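Local atomic coordinates of fructuronate-tagaturonate epimerase UxaE from Cohnella laeviribosi in complex with 1 glycerol (PDB entry 6IL9), a protein that interconverts the hexuronates fructuronate and tagaturonate by epimerisation, using a zinc-binding TIM-barrel scaffold. Residues R389-Y393 with L456-F461. Numbering follows the deposited sequence.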
loop_
_atom_site.group_PDB
_atom_site.type_symbol
_atom_site.label_atom_id
_atom_site.label_comp_id
_atom_site.label_asym_id
_atom_site.label_seq_id
_atom_site.Cartn_x
_atom_site.Cartn_y
_atom_site.Cartn_z
ATOM N N ARG A 389 2.083 3.894 -27.452
ATOM C CA ARG A 389 0.678 3.516 -27.531
ATOM C C ARG A 389 -0.022 3.679 -26.187
ATOM O O ARG A 389 -1.168 4.147 -26.129
ATOM C CB ARG A 389 0.560 2.083 -28.043
ATOM C CG ARG A 389 0.978 1.941 -29.508
ATOM C CD ARG A 389 0.921 0.499 -29.953
ATOM N NE ARG A 389 -0.366 -0.089 -29.612
ATOM C CZ ARG A 389 -0.519 -1.207 -28.911
ATOM N NH1 ARG A 389 0.544 -1.875 -28.478
ATOM N NH2 ARG A 389 -1.738 -1.656 -28.650
ATOM N N MET A 390 0.645 3.289 -25.094
ATOM C CA MET A 390 0.048 3.418 -23.761
ATOM C C MET A 390 -0.101 4.885 -23.359
ATOM O O MET A 390 -1.127 5.280 -22.794
ATOM C CB MET A 390 0.893 2.658 -22.728
ATOM C CG MET A 390 0.929 1.134 -22.935
ATOM S SD MET A 390 1.901 0.172 -21.709
ATOM C CE MET A 390 0.922 0.412 -20.224
ATOM N N HIS A 391 0.919 5.700 -23.634
ATOM C CA HIS A 391 0.881 7.114 -23.269
ATOM C C HIS A 391 -0.238 7.829 -24.020
ATOM O O HIS A 391 -1.023 8.581 -23.428
ATOM C CB HIS A 391 2.262 7.723 -23.556
ATOM C CG HIS A 391 2.386 9.201 -23.309
ATOM N ND1 HIS A 391 3.339 9.727 -22.458
ATOM C CD2 HIS A 391 1.741 10.264 -23.853
ATOM C CE1 HIS A 391 3.261 11.045 -22.471
ATOM N NE2 HIS A 391 2.296 11.398 -23.304
ATOM N N GLN A 392 -0.363 7.555 -25.322
ATOM C CA GLN A 392 -1.410 8.197 -26.114
ATOM C C GLN A 392 -2.798 7.781 -25.640
ATOM O O GLN A 392 -3.714 8.610 -25.568
ATOM C CB GLN A 392 -1.219 7.864 -27.597
ATOM C CG GLN A 392 -2.050 8.738 -28.531
ATOM C CD GLN A 392 -1.788 10.226 -28.344
ATOM O OE1 GLN A 392 -0.639 10.682 -28.377
ATOM N NE2 GLN A 392 -2.859 10.994 -28.152
ATOM N N TYR A 393 -2.967 6.499 -25.296
ATOM C CA TYR A 393 -4.239 6.020 -24.773
ATOM C C TYR A 393 -4.575 6.697 -23.454
ATOM O O TYR A 393 -5.720 7.107 -23.228
ATOM C CB TYR A 393 -4.181 4.502 -24.601
ATOM C CG TYR A 393 -5.502 3.803 -24.358
ATOM C CD1 TYR A 393 -5.975 3.595 -23.068
ATOM C CD2 TYR A 393 -6.242 3.290 -25.415
ATOM C CE1 TYR A 393 -7.164 2.942 -22.835
ATOM C CE2 TYR A 393 -7.432 2.629 -25.189
ATOM C CZ TYR A 393 -7.890 2.456 -23.908
ATOM O OH TYR A 393 -9.076 1.791 -23.686
ATOM N N LEU A 456 -5.356 -4.947 -25.216
ATOM C CA LEU A 456 -4.749 -3.937 -26.067
ATOM C C LEU A 456 -3.293 -3.696 -25.684
ATOM O O LEU A 456 -2.436 -3.553 -26.560
ATOM C CB LEU A 456 -5.564 -2.646 -25.990
ATOM C CG LEU A 456 -5.239 -1.502 -26.954
ATOM C CD1 LEU A 456 -5.338 -1.916 -28.430
ATOM C CD2 LEU A 456 -6.154 -0.306 -26.679
ATOM N N PHE A 457 -2.991 -3.668 -24.384
ATOM C CA PHE A 457 -1.620 -3.485 -23.915
ATOM C C PHE A 457 -1.151 -4.527 -22.917
ATOM O O PHE A 457 0.063 -4.742 -22.819
ATOM C CB PHE A 457 -1.437 -2.111 -23.248
ATOM C CG PHE A 457 -2.042 -0.975 -24.013
ATOM C CD1 PHE A 457 -1.529 -0.603 -25.242
ATOM C CD2 PHE A 457 -3.111 -0.275 -23.487
ATOM C CE1 PHE A 457 -2.081 0.446 -25.946
ATOM C CE2 PHE A 457 -3.673 0.772 -24.183
ATOM C CZ PHE A 457 -3.157 1.138 -25.415
ATOM N N ARG A 458 -2.053 -5.167 -22.173
ATOM C CA ARG A 458 -1.654 -5.842 -20.941
ATOM C C ARG A 458 -0.728 -7.024 -21.205
ATOM O O ARG A 458 0.267 -7.208 -20.494
ATOM C CB ARG A 458 -2.896 -6.287 -20.177
ATOM C CG ARG A 458 -2.577 -6.931 -18.846
ATOM C CD ARG A 458 -3.849 -7.385 -18.165
ATOM N NE ARG A 458 -3.598 -7.905 -16.830
ATOM C CZ ARG A 458 -3.141 -9.128 -16.578
ATOM N NH1 ARG A 458 -2.887 -9.965 -17.578
ATOM N NH2 ARG A 458 -2.946 -9.517 -15.326
ATOM N N ASP A 459 -1.031 -7.844 -22.212
ATOM C CA ASP A 459 -0.196 -9.015 -22.470
ATOM C C ASP A 459 1.215 -8.614 -22.873
ATOM O O ASP A 459 2.198 -9.165 -22.363
ATOM C CB ASP A 459 -0.830 -9.891 -23.552
ATOM C CG ASP A 459 -2.118 -10.532 -23.093
ATOM O OD1 ASP A 459 -2.244 -10.804 -21.880
ATOM O OD2 ASP A 459 -3.008 -10.755 -23.946
ATOM N N GLU A 460 1.342 -7.653 -23.795
ATOM C CA GLU A 460 2.671 -7.219 -24.195
ATOM C C GLU A 460 3.393 -6.518 -23.051
ATOM O O GLU A 460 4.611 -6.651 -22.920
ATOM C CB GLU A 460 2.599 -6.303 -25.418
ATOM C CG GLU A 460 3.969 -5.982 -25.968
ATOM C CD GLU A 460 3.942 -5.084 -27.203
ATOM O OE1 GLU A 460 2.847 -4.649 -27.623
ATOM O OE2 GLU A 460 5.036 -4.813 -27.737
ATOM N N PHE A 461 2.659 -5.774 -22.215
ATOM C CA PHE A 461 3.275 -5.138 -21.052
ATOM C C PHE A 461 3.945 -6.169 -20.148
ATOM O O PHE A 461 5.111 -6.016 -19.756
ATOM C CB PHE A 461 2.210 -4.346 -20.283
ATOM C CG PHE A 461 2.724 -3.672 -19.030
ATOM C CD1 PHE A 461 3.298 -2.409 -19.086
ATOM C CD2 PHE A 461 2.597 -4.285 -17.799
ATOM C CE1 PHE A 461 3.760 -1.787 -17.931
ATOM C CE2 PHE A 461 3.046 -3.662 -16.648
ATOM C CZ PHE A 461 3.629 -2.412 -16.722
HETATM O O HOH W 1 2.932 -2.082 -29.059
#
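Helix 384-402 meets the start of helix 458-467 where M390 and F457, the N-cap residue, bring their CA atoms to 7.1 Å. The flat, apolar ring of F457 lies between CG of M390 and CG of its own neighbour L456. CG of M390 makes a CH-pi contact, 4.1 Å from the ring centroid; the flexible thioether then bends at chi3 (67°), and CE reaches CD1 of F461 at 3.9 Å. The ring's edge points into the face of Y393, a T-shaped pair with centroids 5.1 Å apart and planes at 78°. Branched L456 sends CD2 to CE2 of Y393 (3.5 Å) and CD1 toward NH2 of R389. The contact lies outside the eight-stranded TIM barrel, joining helices that follow its last strand, and L445 of helix 442-446 also packs against M390, Y393 and F457. An arginine suits partly exposed position 389: CE1 of F457 lies over one guanidinium face, NH2 donates to the carbonyl O of L456 (2.9 Å) from above the carbonyl plane, and NH1 forms a long salt bridge with OE1 of E460 (3.7 Å) that a water also spans. An alanine at R389 is likely to cost the L456 carbonyl this side-chain donor and E460 its distant charge partner.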